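Local coordinates for putative membrane protein (Corynebacterium diphtheriae NCTC 13129, PDB 3C8I) that is of unknown function, a putative membrane protein of the DUF3239 family, represented here by its C-terminal part, at residues A50-T55 with I96-P101. Residues are numbered along the deposited sequence; the frame is centred on the assembly and turned at random.
Sequences ATRNIT and IAWATP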
loop_
_atom_site.group_PDB
_atom_site.type_symbol
_atom_site.label_atom_id
_atom_site.label_comp_id
_atom_site.label_asym_id
_atom_site.label_seq_id
_atom_site.Cartn_x
_atom_site.Cartn_y
_atom_site.Cartn_z
ATOM N N ALA B 50 17.362 4.003 0.149
ATOM C CA ALA B 50 15.913 3.811 0.164
ATOM C C ALA B 50 15.291 5.037 0.798
ATOM O O ALA B 50 15.704 5.443 1.870
ATOM C CB ALA B 50 15.541 2.520 0.969
ATOM N N THR B 51 14.280 5.618 0.176
ATOM C CA THR B 51 13.619 6.759 0.764
ATOM C C THR B 51 12.195 6.476 1.200
ATOM O O THR B 51 11.535 5.550 0.713
ATOM C CB THR B 51 13.628 8.004 -0.185
ATOM O OG1 THR B 51 12.970 7.678 -1.409
ATOM C CG2 THR B 51 15.066 8.547 -0.411
ATOM N N ARG B 52 11.716 7.294 2.128
ATOM C CA ARG B 52 10.376 7.162 2.650
ATOM C C ARG B 52 9.853 8.494 3.143
ATOM O O ARG B 52 10.532 9.205 3.874
ATOM C CB ARG B 52 10.365 6.182 3.822
ATOM C CG ARG B 52 9.013 5.945 4.421
ATOM C CD ARG B 52 9.067 4.908 5.553
ATOM N NE ARG B 52 7.741 4.658 6.115
ATOM C CZ ARG B 52 7.379 3.564 6.778
ATOM N NH1 ARG B 52 8.264 2.606 7.017
ATOM N NH2 ARG B 52 6.124 3.437 7.236
ATOM N N ASN B 53 8.623 8.784 2.763
ATOM C CA ASN B 53 7.918 9.963 3.229
ATOM C C ASN B 53 7.297 9.681 4.584
ATOM O O ASN B 53 6.563 8.699 4.754
ATOM C CB ASN B 53 6.888 10.389 2.203
ATOM C CG ASN B 53 7.503 11.198 1.073
ATOM O OD1 ASN B 53 7.327 12.422 1.008
ATOM N ND2 ASN B 53 8.234 10.534 0.183
ATOM N N ILE B 54 7.640 10.506 5.563
ATOM C CA ILE B 54 7.236 10.298 6.954
ATOM C C ILE B 54 6.598 11.557 7.532
ATOM O O ILE B 54 7.094 12.671 7.330
ATOM C CB ILE B 54 8.455 9.853 7.823
ATOM C CG1 ILE B 54 8.927 8.454 7.381
ATOM C CG2 ILE B 54 8.109 9.837 9.331
ATOM C CD1 ILE B 54 10.240 7.994 8.118
ATOM N N THR B 55 5.482 11.394 8.231
ATOM C CA THR B 55 4.793 12.564 8.781
ATOM C C THR B 55 5.356 12.963 10.148
ATOM O O THR B 55 5.580 14.145 10.396
ATOM C CB THR B 55 3.274 12.315 8.829
ATOM O OG1 THR B 55 2.794 12.148 7.478
ATOM C CG2 THR B 55 2.568 13.465 9.495
ATOM N N ILE B 96 13.743 3.904 14.564
ATOM C CA ILE B 96 13.610 3.107 15.803
ATOM C C ILE B 96 12.842 3.897 16.872
ATOM O O ILE B 96 12.199 3.305 17.745
ATOM C CB ILE B 96 14.947 2.514 16.360
ATOM C CG1 ILE B 96 15.840 3.567 16.976
ATOM C CG2 ILE B 96 15.710 1.742 15.313
ATOM C CD1 ILE B 96 16.976 2.936 17.835
ATOM N N ALA B 97 12.852 5.221 16.755
ATOM C CA ALA B 97 12.056 6.094 17.622
ATOM C C ALA B 97 10.538 5.799 17.607
ATOM O O ALA B 97 9.837 6.297 18.484
ATOM C CB ALA B 97 12.303 7.542 17.288
ATOM N N TRP B 98 10.029 5.046 16.629
ATOM C CA TRP B 98 8.614 4.648 16.621
ATOM C C TRP B 98 8.375 3.486 17.589
ATOM O O TRP B 98 7.250 3.266 18.032
ATOM C CB TRP B 98 8.158 4.195 15.239
ATOM C CG TRP B 98 7.997 5.276 14.200
ATOM C CD1 TRP B 98 8.021 6.629 14.393
ATOM C CD2 TRP B 98 7.731 5.069 12.813
ATOM N NE1 TRP B 98 7.816 7.285 13.192
ATOM C CE2 TRP B 98 7.639 6.348 12.204
ATOM C CE3 TRP B 98 7.601 3.929 12.013
ATOM C CZ2 TRP B 98 7.406 6.509 10.831
ATOM C CZ3 TRP B 98 7.380 4.088 10.663
ATOM C CH2 TRP B 98 7.297 5.369 10.079
ATOM N N ALA B 99 9.448 2.756 17.890
ATOM C CA ALA B 99 9.430 1.580 18.769
ATOM C C ALA B 99 9.855 1.840 20.220
ATOM O O ALA B 99 9.472 1.063 21.104
ATOM C CB ALA B 99 10.312 0.495 18.181
ATOM N N THR B 100 10.660 2.873 20.480
ATOM C CA THR B 100 11.125 3.165 21.853
ATOM C C THR B 100 11.156 4.658 22.200
ATOM O O THR B 100 11.685 5.451 21.429
ATOM C CB THR B 100 12.556 2.582 22.116
ATOM O OG1 THR B 100 13.038 3.058 23.388
ATOM C CG2 THR B 100 13.550 3.012 21.030
ATOM N N PRO B 101 10.632 5.045 23.394
ATOM C CA PRO B 101 10.685 6.447 23.823
ATOM C C PRO B 101 12.032 6.828 24.432
ATOM O O PRO B 101 12.307 8.019 24.683
ATOM C CB PRO B 101 9.612 6.505 24.910
ATOM C CG PRO B 101 9.666 5.162 25.518
ATOM C CD PRO B 101 9.953 4.211 24.403
#
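Trp98 reaches from the 3-10 turn 96-98 to the end of strand 47-54. It meets Ile54 and Arg52 there, with the six-membered part of its ring leading. The two backbones stay well apart: the CA atoms of Ile54 and Trp98 are 11.3 Å from each other.

The apolar part is made with Ile54. Its CG2 lies at the rim of the indole, near the ring plane, 3.7 Å from CZ2 of Trp98. The CD1 atom of Ile54 is a more distant neighbour of the same CZ2, at 4.2 Å.

The polar side chain meets the ring differently. Arg52 is fully extended, with CG opposite the backbone N (chi1 -179°), and this carries its guanidinium to the end of the indole. The two planes are nearly perpendicular, 84° apart. The CH2 edge of Trp98 points at one guanidinium face, and NH2 of Arg52 is 3.6 Å from CH2. The group does not lie over the indole face, as it would in a stacked cation-pi pair.

The polar ends bond elsewhere. Arg52 NH1 hydrogen-bonds to Pro93 O and to Trp98 O of the second subunit, and NH2 makes a weak hydrogen bond to Ala97 O there. Trp98 NE1 hydrogen-bonds to Ala56 O, just past the strand.

The contact across the two segments is mainly van der Waals. It joins strand 47-54 of the antiparallel sheet to the turn after its outermost strand 88-95. Hydrogen bonds to backbone carbonyl oxygens, one within the chain and two, one weak, to the second subunit, probably fix the guanidinium beside the indole edge.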